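Local coordinates for protein PilX (Neisseria meningitidis, PDB 2OPE) that is a minor type IV pilin that probably modulates pilus-linked virulence properties such as bacterial aggregation and adhesion, at residues 14-19 with 88-93; 41-46 with 63-68; 75-80 with 105-110; 99-104 with 118-123. All blocks are in the same frame, centred on the assembly; numbering follows the deposited sequence.

Interaction 1 of 4, residues 14-19 with 88-93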
loop_
_atom_site.group_PDB
_atom_site.type_symbol
_atom_site.label_atom_id
_atom_site.label_comp_id
_atom_site.label_asym_id
_atom_site.label_seq_id
_atom_site.Cartn_x
_atom_site.Cartn_y
_atom_site.Cartn_z
ATOM N N THR A 14 6.063 -2.159 -7.219
ATOM C CA THR A 14 6.154 -1.136 -8.246
ATOM C C THR A 14 4.810 -0.464 -8.562
ATOM O O THR A 14 4.771 0.718 -8.858
ATOM C CB THR A 14 6.799 -1.734 -9.525
ATOM O OG1 THR A 14 8.104 -2.175 -9.176
ATOM C CG2 THR A 14 6.921 -0.707 -10.679
ATOM N N GLU A 15 3.713 -1.201 -8.474
ATOM C CA GLU A 15 2.403 -0.584 -8.689
ATOM C C GLU A 15 2.118 0.354 -7.528
ATOM O O GLU A 15 1.537 1.435 -7.708
ATOM C CB GLU A 15 1.289 -1.637 -8.789
ATOM C CG GLU A 15 1.362 -2.470 -10.050
ATOM C CD GLU A 15 0.607 -1.880 -11.213
ATOM O OE1 GLU A 15 0.042 -0.800 -11.093
ATOM O OE2 GLU A 15 0.549 -2.507 -12.259
ATOM N N MET A 16 2.512 -0.059 -6.330
ATOM C CA MET A 16 2.123 0.696 -5.137
ATOM C C MET A 16 2.905 1.964 -5.108
ATOM O O MET A 16 2.345 2.975 -4.751
ATOM C CB MET A 16 2.262 -0.112 -3.841
ATOM C CG MET A 16 1.212 -1.196 -3.786
ATOM S SD MET A 16 1.427 -2.276 -2.406
ATOM C CE MET A 16 1.269 -1.206 -0.912
ATOM N N VAL A 17 4.178 1.905 -5.528
ATOM C CA VAL A 17 4.976 3.132 -5.685
ATOM C C VAL A 17 4.297 4.108 -6.638
ATOM O O VAL A 17 4.183 5.268 -6.340
ATOM C CB VAL A 17 6.372 2.883 -6.221
ATOM C CG1 VAL A 17 7.049 4.224 -6.466
ATOM C CG2 VAL A 17 7.164 2.092 -5.242
ATOM N N GLY A 18 3.847 3.606 -7.783
ATOM C CA GLY A 18 3.051 4.383 -8.752
ATOM C C GLY A 18 1.816 5.034 -8.145
ATOM O O GLY A 18 1.582 6.197 -8.344
ATOM N N ILE A 19 1.025 4.254 -7.418
ATOM C CA ILE A 19 -0.128 4.758 -6.658
ATOM C C ILE A 19 0.253 5.811 -5.601
ATOM O O ILE A 19 -0.381 6.862 -5.508
ATOM C CB ILE A 19 -0.915 3.547 -6.032
ATOM C CG1 ILE A 19 -1.432 2.626 -7.157
ATOM C CG2 ILE A 19 -2.062 3.999 -5.126
ATOM C CD1 ILE A 19 -1.909 1.254 -6.662
ATOM N N LEU A 88 3.017 -13.375 0.164
ATOM C CA LEU A 88 3.914 -12.241 0.122
ATOM C C LEU A 88 3.072 -10.994 -0.013
ATOM O O LEU A 88 2.125 -10.966 -0.805
ATOM C CB LEU A 88 4.909 -12.340 -1.057
ATOM C CG LEU A 88 5.907 -13.513 -1.089
ATOM C CD1 LEU A 88 6.869 -13.460 -2.255
ATOM C CD2 LEU A 88 6.650 -13.664 0.243
ATOM N N SER A 89 3.466 -9.950 0.712
ATOM C CA SER A 89 2.715 -8.711 0.719
ATOM C C SER A 89 3.671 -7.520 0.663
ATOM O O SER A 89 4.886 -7.700 0.569
ATOM C CB SER A 89 1.809 -8.660 1.944
ATOM O OG SER A 89 1.010 -9.843 2.000
ATOM N N VAL A 90 3.113 -6.305 0.689
ATOM C CA VAL A 90 3.898 -5.073 0.670
ATOM C C VAL A 90 3.168 -4.052 1.540
ATOM O O VAL A 90 1.914 -4.084 1.604
ATOM C CB VAL A 90 4.004 -4.558 -0.779
ATOM C CG1 VAL A 90 4.548 -3.166 -0.858
ATOM C CG2 VAL A 90 4.846 -5.526 -1.626
ATOM N N TRP A 91 3.915 -3.173 2.233
ATOM C CA TRP A 91 3.305 -1.925 2.702
ATOM C C TRP A 91 4.257 -0.765 2.452
ATOM O O TRP A 91 5.456 -0.968 2.241
ATOM C CB TRP A 91 2.818 -1.990 4.177
ATOM C CG TRP A 91 3.930 -1.929 5.207
ATOM C CD1 TRP A 91 4.701 -2.973 5.646
ATOM C CD2 TRP A 91 4.414 -0.753 5.897
ATOM N NE1 TRP A 91 5.621 -2.525 6.581
ATOM C CE2 TRP A 91 5.484 -1.164 6.728
ATOM C CE3 TRP A 91 4.078 0.612 5.855
ATOM C CZ2 TRP A 91 6.206 -0.256 7.527
ATOM C CZ3 TRP A 91 4.779 1.490 6.655
ATOM C CH2 TRP A 91 5.836 1.055 7.474
ATOM N N MET A 92 3.728 0.454 2.480
ATOM C CA MET A 92 4.575 1.650 2.390
ATOM C C MET A 92 3.943 2.927 2.996
ATOM O O MET A 92 2.717 3.034 3.188
ATOM C CB MET A 92 5.089 1.869 0.923
ATOM C CG MET A 92 3.955 2.076 -0.111
ATOM S SD MET A 92 4.419 2.217 -1.852
ATOM C CE MET A 92 5.279 0.693 -2.231
ATOM N N ASN A 93 4.846 3.850 3.334
ATOM C CA ASN A 93 4.653 5.237 3.798
ATOM C C ASN A 93 4.230 6.175 2.679
ATOM O O ASN A 93 4.687 5.980 1.551
ATOM C CB ASN A 93 6.082 5.801 4.205
ATOM C CG ASN A 93 6.329 5.612 5.624
ATOM O OD1 ASN A 93 5.351 5.433 6.333
ATOM N ND2 ASN A 93 7.583 5.567 6.082
#

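Interaction 2 of 4, residues 41-46 with 63-68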
loop_
_atom_site.group_PDB
_atom_site.type_symbol
_atom_site.label_atom_id
_atom_site.label_comp_id
_atom_site.label_asym_id
_atom_site.label_seq_id
_atom_site.Cartn_x
_atom_site.Cartn_y
_atom_site.Cartn_z
ATOM N N LYS A 41 -10.835 11.401 -0.662
ATOM C CA LYS A 41 -10.162 11.312 -1.975
ATOM C C LYS A 41 -9.079 10.222 -2.012
ATOM O O LYS A 41 -9.087 9.379 -2.916
ATOM C CB LYS A 41 -9.615 12.661 -2.419
ATOM C CG LYS A 41 -10.687 13.628 -2.979
ATOM C CD LYS A 41 -10.018 14.920 -3.413
ATOM C CE LYS A 41 -11.008 16.011 -3.924
ATOM N NZ LYS A 41 -10.285 17.320 -4.126
ATOM N N LEU A 42 -8.204 10.161 -1.014
ATOM C CA LEU A 42 -7.218 9.088 -1.019
ATOM C C LEU A 42 -7.881 7.722 -1.099
ATOM O O LEU A 42 -7.473 6.863 -1.890
ATOM C CB LEU A 42 -6.321 9.152 0.234
ATOM C CG LEU A 42 -5.285 10.289 0.192
ATOM C CD1 LEU A 42 -4.763 10.604 1.600
ATOM C CD2 LEU A 42 -4.144 9.991 -0.786
ATOM N N GLU A 43 -8.897 7.530 -0.251
ATOM C CA GLU A 43 -9.658 6.277 -0.142
ATOM C C GLU A 43 -10.363 5.899 -1.447
ATOM O O GLU A 43 -10.347 4.745 -1.844
ATOM C CB GLU A 43 -10.635 6.335 1.071
ATOM C CG GLU A 43 -9.904 6.467 2.439
ATOM C CD GLU A 43 -10.840 6.699 3.626
ATOM O OE1 GLU A 43 -12.020 7.056 3.430
ATOM O OE2 GLU A 43 -10.400 6.519 4.782
ATOM N N ARG A 44 -11.005 6.850 -2.106
ATOM C CA ARG A 44 -11.639 6.575 -3.404
ATOM C C ARG A 44 -10.614 6.271 -4.464
ATOM O O ARG A 44 -10.799 5.371 -5.261
ATOM C CB ARG A 44 -12.459 7.776 -3.869
ATOM C CG ARG A 44 -13.921 7.576 -3.719
ATOM C CD ARG A 44 -14.670 8.823 -4.074
ATOM N NE ARG A 44 -14.322 9.887 -3.145
ATOM C CZ ARG A 44 -15.098 10.247 -2.133
ATOM N NH1 ARG A 44 -14.719 11.240 -1.325
ATOM N NH2 ARG A 44 -16.270 9.624 -1.948
ATOM N N PHE A 45 -9.546 7.059 -4.507
ATOM C CA PHE A 45 -8.576 6.912 -5.567
ATOM C C PHE A 45 -7.907 5.549 -5.461
ATOM O O PHE A 45 -7.900 4.776 -6.402
ATOM C CB PHE A 45 -7.493 7.999 -5.554
ATOM C CG PHE A 45 -6.391 7.703 -6.533
ATOM C CD1 PHE A 45 -5.074 7.465 -6.100
ATOM C CD2 PHE A 45 -6.695 7.509 -7.862
ATOM C CE1 PHE A 45 -4.078 7.143 -7.016
ATOM C CE2 PHE A 45 -5.704 7.182 -8.778
ATOM C CZ PHE A 45 -4.396 6.995 -8.354
ATOM N N VAL A 46 -7.343 5.274 -4.298
ATOM C CA VAL A 46 -6.651 4.002 -4.046
ATOM C C VAL A 46 -7.520 2.783 -4.255
ATOM O O VAL A 46 -7.101 1.808 -4.890
ATOM C CB VAL A 46 -6.097 3.950 -2.613
ATOM C CG1 VAL A 46 -5.577 2.508 -2.276
ATOM C CG2 VAL A 46 -4.994 5.069 -2.425
ATOM N N VAL A 63 -5.489 2.015 1.628
ATOM C CA VAL A 63 -4.764 3.159 2.250
ATOM C C VAL A 63 -5.257 3.317 3.718
ATOM O O VAL A 63 -6.438 3.085 4.048
ATOM C CB VAL A 63 -4.955 4.502 1.407
ATOM C CG1 VAL A 63 -6.447 4.881 1.323
ATOM C CG2 VAL A 63 -4.200 5.645 1.953
ATOM N N HIS A 64 -4.350 3.658 4.617
ATOM C CA HIS A 64 -4.666 3.601 6.038
ATOM C C HIS A 64 -4.137 4.829 6.743
ATOM O O HIS A 64 -3.165 5.414 6.315
ATOM C CB HIS A 64 -4.109 2.284 6.627
ATOM C CG HIS A 64 -4.598 1.061 5.895
ATOM N ND1 HIS A 64 -5.712 0.344 6.293
ATOM C CD2 HIS A 64 -4.168 0.482 4.736
ATOM C CE1 HIS A 64 -5.920 -0.645 5.436
ATOM N NE2 HIS A 64 -5.000 -0.588 4.483
ATOM N N PHE A 65 -4.801 5.227 7.809
ATOM C CA PHE A 65 -4.547 6.478 8.493
ATOM C C PHE A 65 -4.471 6.223 9.980
ATOM O O PHE A 65 -5.314 5.535 10.559
ATOM C CB PHE A 65 -5.704 7.458 8.222
ATOM C CG PHE A 65 -5.936 7.714 6.770
ATOM C CD1 PHE A 65 -5.227 8.730 6.113
ATOM C CD2 PHE A 65 -6.810 6.906 6.035
ATOM C CE1 PHE A 65 -5.388 8.936 4.752
ATOM C CE2 PHE A 65 -6.989 7.107 4.697
ATOM C CZ PHE A 65 -6.271 8.117 4.033
ATOM N N VAL A 66 -3.491 6.796 10.634
ATOM C CA VAL A 66 -3.497 6.702 12.071
ATOM C C VAL A 66 -4.445 7.752 12.612
ATOM O O VAL A 66 -5.203 7.496 13.550
ATOM C CB VAL A 66 -2.086 6.863 12.642
ATOM C CG1 VAL A 66 -2.129 7.105 14.179
ATOM C CG2 VAL A 66 -1.299 5.595 12.323
ATOM N N ASN A 67 -4.416 8.911 11.969
ATOM C CA ASN A 67 -5.053 10.123 12.442
ATOM C C ASN A 67 -5.753 10.763 11.252
ATOM O O ASN A 67 -5.093 11.250 10.317
ATOM C CB ASN A 67 -3.974 11.084 12.983
ATOM C CG ASN A 67 -4.558 12.374 13.568
ATOM O OD1 ASN A 67 -5.767 12.569 13.592
ATOM N ND2 ASN A 67 -3.691 13.267 14.010
ATOM N N LYS A 68 -7.080 10.764 11.286
ATOM C CA LYS A 68 -7.881 11.359 10.239
ATOM C C LYS A 68 -7.599 12.846 10.088
ATOM O O LYS A 68 -8.046 13.474 9.130
ATOM C CB LYS A 68 -9.373 11.134 10.507
ATOM C CG LYS A 68 -9.960 12.015 11.613
ATOM C CD LYS A 68 -11.436 11.767 11.809
ATOM C CE LYS A 68 -11.924 12.360 13.134
ATOM N NZ LYS A 68 -11.968 13.865 13.175
#

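Interaction 3 of 4, residues 75-80 with 105-110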
loop_
_atom_site.group_PDB
_atom_site.type_symbol
_atom_site.label_atom_id
_atom_site.label_comp_id
_atom_site.label_asym_id
_atom_site.label_seq_id
_atom_site.Cartn_x
_atom_site.Cartn_y
_atom_site.Cartn_z
ATOM N N SER A 75 -0.350 5.094 5.042
ATOM C CA SER A 75 0.397 4.011 4.450
ATOM C C SER A 75 -0.490 3.218 3.482
ATOM O O SER A 75 -1.722 3.229 3.578
ATOM C CB SER A 75 0.925 3.113 5.541
ATOM O OG SER A 75 -0.131 2.620 6.279
ATOM N N LEU A 76 0.152 2.559 2.533
ATOM C CA LEU A 76 -0.529 1.687 1.627
ATOM C C LEU A 76 -0.200 0.265 2.013
ATOM O O LEU A 76 0.947 -0.066 2.273
ATOM C CB LEU A 76 -0.071 1.954 0.194
ATOM C CG LEU A 76 -0.282 3.349 -0.377
ATOM C CD1 LEU A 76 0.441 3.487 -1.762
ATOM C CD2 LEU A 76 -1.763 3.624 -0.502
ATOM N N VAL A 77 -1.215 -0.585 2.033
ATOM C CA VAL A 77 -1.039 -2.013 2.294
ATOM C C VAL A 77 -1.401 -2.820 1.018
ATOM O O VAL A 77 -2.423 -2.602 0.395
ATOM C CB VAL A 77 -1.917 -2.415 3.522
ATOM C CG1 VAL A 77 -1.933 -3.875 3.768
ATOM C CG2 VAL A 77 -1.448 -1.672 4.772
ATOM N N GLY A 78 -0.530 -3.720 0.579
ATOM C CA GLY A 78 -0.851 -4.510 -0.611
ATOM C C GLY A 78 -0.876 -5.956 -0.144
ATOM O O GLY A 78 0.124 -6.456 0.360
ATOM N N VAL A 79 -2.009 -6.644 -0.261
ATOM C CA VAL A 79 -2.019 -8.038 0.196
ATOM C C VAL A 79 -2.753 -8.918 -0.783
ATOM O O VAL A 79 -3.586 -8.438 -1.578
ATOM C CB VAL A 79 -2.615 -8.179 1.625
ATOM C CG1 VAL A 79 -1.778 -7.362 2.610
ATOM C CG2 VAL A 79 -4.156 -7.805 1.675
ATOM N N PRO A 80 -2.429 -10.211 -0.766
ATOM C CA PRO A 80 -3.034 -11.130 -1.708
ATOM C C PRO A 80 -4.537 -11.266 -1.439
ATOM O O PRO A 80 -4.945 -11.198 -0.290
ATOM C CB PRO A 80 -2.314 -12.447 -1.397
ATOM C CG PRO A 80 -1.057 -12.043 -0.687
ATOM C CD PRO A 80 -1.408 -10.859 0.080
ATOM N N ALA A 105 -0.465 -10.381 7.415
ATOM C CA ALA A 105 -0.540 -9.843 8.745
ATOM C C ALA A 105 0.554 -8.815 8.971
ATOM O O ALA A 105 0.263 -7.721 9.461
ATOM C CB ALA A 105 -0.442 -10.946 9.787
ATOM N N SER A 106 1.804 -9.163 8.634
ATOM C CA SER A 106 2.959 -8.257 8.795
ATOM C C SER A 106 2.803 -6.934 8.000
ATOM O O SER A 106 3.301 -5.883 8.416
ATOM C CB SER A 106 4.257 -8.942 8.322
ATOM O OG SER A 106 4.469 -10.213 8.919
ATOM N N ALA A 107 2.176 -7.009 6.820
ATOM C CA ALA A 107 1.848 -5.800 6.057
ATOM C C ALA A 107 0.781 -4.965 6.786
ATOM O O ALA A 107 0.920 -3.746 6.909
ATOM C CB ALA A 107 1.380 -6.164 4.653
ATOM N N ARG A 108 -0.271 -5.605 7.297
ATOM C CA ARG A 108 -1.298 -4.849 8.010
ATOM C C ARG A 108 -0.758 -4.265 9.296
ATOM O O ARG A 108 -1.248 -3.211 9.747
ATOM C CB ARG A 108 -2.543 -5.683 8.290
ATOM C CG ARG A 108 -3.239 -6.170 7.010
ATOM C CD ARG A 108 -4.572 -6.870 7.317
ATOM N NE ARG A 108 -5.272 -7.206 6.070
ATOM C CZ ARG A 108 -5.892 -6.326 5.275
ATOM N NH1 ARG A 108 -5.919 -4.999 5.558
ATOM N NH2 ARG A 108 -6.495 -6.780 4.181
ATOM N N ALA A 109 0.244 -4.936 9.870
ATOM C CA ALA A 109 0.938 -4.454 11.093
ATOM C C ALA A 109 2.103 -3.438 10.831
ATOM O O ALA A 109 2.603 -2.775 11.772
ATOM C CB ALA A 109 1.387 -5.616 11.971
ATOM N N HIS A 110 2.445 -3.246 9.552
ATOM C CA HIS A 110 3.478 -2.281 9.161
ATOM C C HIS A 110 4.753 -2.580 9.870
ATOM O O HIS A 110 5.412 -1.691 10.399
ATOM C CB HIS A 110 3.098 -0.814 9.420
ATOM C CG HIS A 110 1.766 -0.443 8.876
ATOM N ND1 HIS A 110 1.046 -1.283 8.063
ATOM C CD2 HIS A 110 1.018 0.670 9.017
ATOM C CE1 HIS A 110 -0.091 -0.707 7.720
ATOM N NE2 HIS A 110 -0.137 0.474 8.297
#

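Interaction 4 of 4, residues 99-104 with 118-123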
loop_
_atom_site.group_PDB
_atom_site.type_symbol
_atom_site.label_atom_id
_atom_site.label_comp_id
_atom_site.label_asym_id
_atom_site.label_seq_id
_atom_site.Cartn_x
_atom_site.Cartn_y
_atom_site.Cartn_z
ATOM N N TYR A 99 8.246 -1.649 1.938
ATOM C CA TYR A 99 8.633 -2.911 2.588
ATOM C C TYR A 99 8.083 -4.118 1.853
ATOM O O TYR A 99 6.969 -4.098 1.359
ATOM C CB TYR A 99 8.170 -2.916 4.051
ATOM C CG TYR A 99 8.780 -1.801 4.862
ATOM C CD1 TYR A 99 8.243 -0.509 4.837
ATOM C CD2 TYR A 99 9.899 -2.021 5.657
ATOM C CE1 TYR A 99 8.835 0.527 5.548
ATOM C CE2 TYR A 99 10.483 -0.990 6.375
ATOM C CZ TYR A 99 9.941 0.258 6.327
ATOM O OH TYR A 99 10.506 1.259 7.064
ATOM N N LYS A 100 8.887 -5.164 1.757
ATOM C CA LYS A 100 8.424 -6.459 1.243
ATOM C C LYS A 100 8.151 -7.366 2.437
ATOM O O LYS A 100 9.027 -7.565 3.283
ATOM C CB LYS A 100 9.467 -7.085 0.330
ATOM C CG LYS A 100 9.600 -6.461 -1.150
ATOM C CD LYS A 100 10.280 -7.507 -2.037
ATOM C CE LYS A 100 10.793 -7.015 -3.417
ATOM N NZ LYS A 100 9.984 -5.857 -3.767
ATOM N N CYS A 101 6.948 -7.918 2.513
ATOM C CA CYS A 101 6.538 -8.683 3.697
ATOM C C CYS A 101 6.287 -10.109 3.359
ATOM O O CYS A 101 5.875 -10.419 2.230
ATOM C CB CYS A 101 5.278 -8.115 4.319
ATOM S SG CYS A 101 5.438 -6.422 4.672
ATOM N N ARG A 102 6.539 -10.970 4.353
ATOM C CA ARG A 102 6.471 -12.423 4.153
ATOM C C ARG A 102 5.049 -12.928 4.295
ATOM O O ARG A 102 4.756 -14.017 3.828
ATOM C CB ARG A 102 7.437 -13.183 5.066
ATOM C CG ARG A 102 8.949 -12.962 4.750
ATOM C CD ARG A 102 9.430 -13.575 3.413
ATOM N NE ARG A 102 9.277 -15.037 3.400
ATOM C CZ ARG A 102 9.551 -15.844 2.368
ATOM N NH1 ARG A 102 10.008 -15.375 1.211
ATOM N NH2 ARG A 102 9.360 -17.147 2.496
ATOM N N ASP A 103 4.162 -12.101 4.860
ATOM C CA ASP A 103 2.735 -12.461 5.074
ATOM C C ASP A 103 1.901 -11.207 5.214
ATOM O O ASP A 103 2.413 -10.186 5.687
ATOM C CB ASP A 103 2.572 -13.252 6.350
ATOM C CG ASP A 103 3.282 -12.601 7.522
ATOM O OD1 ASP A 103 4.486 -12.856 7.681
ATOM O OD2 ASP A 103 2.665 -11.802 8.270
ATOM N N ALA A 104 0.617 -11.305 4.846
ATOM C CA ALA A 104 -0.377 -10.224 4.965
ATOM C C ALA A 104 -0.521 -9.584 6.345
ATOM O O ALA A 104 -0.680 -8.377 6.433
ATOM C CB ALA A 104 -1.777 -10.705 4.460
ATOM N N VAL A 118 8.658 -14.279 9.581
ATOM C CA VAL A 118 7.494 -13.413 9.746
ATOM C C VAL A 118 8.026 -11.997 9.712
ATOM O O VAL A 118 9.133 -11.743 10.235
ATOM C CB VAL A 118 6.812 -13.640 11.165
ATOM C CG1 VAL A 118 5.676 -12.636 11.416
ATOM C CG2 VAL A 118 6.357 -15.091 11.354
ATOM N N GLY A 119 7.274 -11.069 9.110
ATOM C CA GLY A 119 7.627 -9.657 9.176
ATOM C C GLY A 119 7.894 -9.131 7.796
ATOM O O GLY A 119 7.451 -9.734 6.815
ATOM N N CYS A 120 8.620 -8.007 7.714
ATOM C CA CYS A 120 8.917 -7.312 6.446
ATOM C C CYS A 120 10.366 -6.863 6.404
ATOM O O CYS A 120 11.015 -6.726 7.467
ATOM C CB CYS A 120 8.017 -6.068 6.275
ATOM S SG CYS A 120 6.241 -6.360 6.573
ATOM N N GLU A 121 10.881 -6.623 5.191
ATOM C CA GLU A 121 12.140 -5.885 5.068
ATOM C C GLU A 121 12.088 -4.655 4.147
ATOM O O GLU A 121 11.419 -4.684 3.098
ATOM C CB GLU A 121 13.318 -6.799 4.706
ATOM C CG GLU A 121 12.921 -8.042 4.046
ATOM C CD GLU A 121 14.091 -8.851 3.537
ATOM O OE1 GLU A 121 13.822 -9.765 2.731
ATOM O OE2 GLU A 121 15.264 -8.580 3.914
ATOM N N ALA A 122 12.790 -3.596 4.563
ATOM C CA ALA A 122 12.961 -2.363 3.786
ATOM C C ALA A 122 13.337 -2.686 2.364
ATOM O O ALA A 122 14.262 -3.468 2.135
ATOM C CB ALA A 122 14.041 -1.494 4.407
ATOM N N PHE A 123 12.616 -2.120 1.401
ATOM C CA PHE A 123 12.958 -2.332 -0.001
ATOM C C PHE A 123 13.223 -1.020 -0.717
ATOM O O PHE A 123 12.459 -0.649 -1.611
ATOM C CB PHE A 123 11.870 -3.094 -0.734
ATOM C CG PHE A 123 12.208 -3.411 -2.170
ATOM C CD1 PHE A 123 11.382 -2.988 -3.200
ATOM C CD2 PHE A 123 13.361 -4.134 -2.499
ATOM C CE1 PHE A 123 11.698 -3.267 -4.543
ATOM C CE2 PHE A 123 13.656 -4.435 -3.824
ATOM C CZ PHE A 123 12.834 -3.990 -4.845
#

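Interaction 1 of 4, residues 14-19 with 88-93
The long N-terminal helix of the pilin fold lies on the antiparallel sheet here, and Met-16 of that helix meets Val-90 and Met-92 of strand 89-93. The sulfur of Met-16 rests against one branch of Val-90, SD to CG1 3.6 Å, and its methyl CE reaches on over the strand backbone to CA of Trp-91, 4.2 Å away. Met-16 and Val-90 run past each other in opposite directions. With CG beside the backbone N (chi1 -70°), the Met-16 chain goes out nearly straight and bends only at its last torsion, which turns CE toward the strand.

In type IV pilins such a helix packs along one face of the sheet; the segments 14-19 and 89-93 run nearly side by side, 26° apart in direction with their axes 9.3 Å from each other. Met-92 answers from the strand. Its CG stands between the backbone N and the carbonyl carbon (chi1 61°), and with the chain end bent, CE of Met-92 lies 3.5 Å from CB of Met-16. CE of Met-92 also lies 3.8 Å from CG2 of Val-17, whose side chain crosses that of Met-92 at about a right angle. No hydrogen bond joins the two segments. Tyr-13, one residue before segment 14-19, also touches both Val-90 and Met-92, while Leu-76 of the adjoining strand meets Met-16.

Interaction 2 of 4, residues 41-46 with 63-68
Val-63 and Phe-65, two residues apart on strand 59-65, present their side chains to helix 35-48 and bury more surface in this contact than any other residues. CG1 of Val-63 stands between its backbone N and carbonyl carbon (chi1 60°), which brings it against the helix backbone, 3.8 Å from CA of Glu-43. On the next turn of the helix Val-46 closes over the same valine, its CG2 3.9 Å from CB of Val-63.

The ring of Phe-65 is met at its edge by Leu-42, with CD1 of the leucine 3.6 Å from CE1 of the phenylalanine and CB of Leu-42 near CZ in the ring plane. Glu-43 approaches the ring obliquely: its extended chain brings OE2 to 3.5 Å from CE2 of Phe-65, with the carboxylate and ring planes 66° apart. The same OE2 forms a salt bridge with Lys-39, one turn earlier in the helix, so the carboxylate that touches the ring also has a lysine partner.

Segments 41-46 and 63-65 run roughly antiparallel, 160° between their directions. The strand is the outermost on its side of the sheet, next to strand 74-80, whose Tyr-74 touches Leu-42, Val-63 and Phe-65; helix 5-28 meets the helix through Leu-42 and Phe-45.

Interaction 3 of 4, residues 75-80 with 105-110
Val-77 and Ala-107 face each other where strand 74-80 passes the short helix 104-109, their CA atoms 6.1 Å apart. The methyl of Ala-107 points at the strand and sits between two valines, its CB 3.9 Å from CG1 of Val-79 and 4.1 Å from CG1 of Val-77. The other branch of Val-77 turns to His-110, whose ring it meets at the edge, CG2 to CE1 3.4 Å. Arg-108 runs across both valines at about a right angle: its extended chain leaves the helix beside Val-77, and NH2 ends 3.6 Å from CG2 of Val-79, so one guanidinium nitrogen meets the methyl obliquely. At the other end of the contact OG of Ser-75 lies 2.9 Å from NE2 of His-110.

The helix end helps to hold the imidazole here. ND1 of His-110 donates to the carbonyl O of Ala-107 over 2.7 Å, in the ring plane and nearly along the C=O axis. The backbone N of His-110 reaches the same oxygen, which is thus gripped twice by one residue. CG of the histidine is beside its backbone N (chi1 -51°), which turns the ND1 edge of the ring back toward the carbonyl of Ala-107, and Trp-91 of strand 89-93 stacks on the ring from beyond the two segments.

His-110 has positive phi and closes the helix with a Schellman motif; segments 75-80 and 105-109 run almost exactly antiparallel, 171° apart, a short helix packed on the antiparallel pilin sheet through two valines and an alanine, with Arg-108 and His-110 closing the flanks.

Interaction 4 of 4, residues 99-104 with 118-123
Cys-101 and Cys-120 face each other in a non-hydrogen-bonded antiparallel pair and are joined by the disulfide, SG to SG 2.1 Å. Their CA atoms are only 3.9 Å apart, and both sulfurs lie on the sheet face that also carries Tyr-99 and Ala-122. This is the tight part of the contact. Lys-100 and Glu-121 beside it exchange two backbone bonds, Lys-100 N to Glu-121 O at 2.9 Å and Glu-121 N to Lys-100 O at 2.8 Å. Arg-102 N adds a third, straighter bond to the carbonyl O of Gly-119 (N-H...O 170°), just where positive phi at this glycine lets the chain turn its corner. A disulfide that ties the C-terminal part of the chain to the sheet and encloses a loop is the D-region hallmark of type IV pilins.

Toward the solvent the packing thins out. Glu-121, Ala-122 and Arg-102 are exposed, and the bent chain of Arg-102 leads away from the partner strand. On the Lys-100 face, however, NZ of Lys-100 lies over the exposed Phe-123 ring, 3.3 Å from its centroid (cation-pi) and shifted toward the rim; CE of Lys-100 lies almost on the ring normal, 3.7 Å from the Phe-123 centroid (CH-pi).

Strand 120-122 is the outermost strand beside 98-101, which pairs on its other side with 89-93. Tyr-13 of helix 5-28 meets the Phe-123 ring edge-to-face, Trp-91 stacks on Tyr-99, and Asp-103 is the N-cap of helix 104-109, its OD2 hydrogen-bonded to Ser-106 OG.

How the interactions relate
All four contacts are built on one five-stranded antiparallel sheet. Interactions 1 and 3 are buried and press on strands 89-93 and 74-80, neighbours joined by backbone hydrogen bonds, with the long helix 5-28 in one and the short helix 104-109 in the other. Interactions 2 and 4 are partly buried and lie at the outer strands, 59-65 and 120-122, their centres about 21 Å apart. Chemistry follows place: methionine and valine in interaction 1, valine and alanine with an arginine and a histidine-closed helix end in interaction 3, valine, leucine and an aromatic ring with a carboxylate at its side in interaction 2, and strand pairing, disulfide and cation-pi in interaction 4.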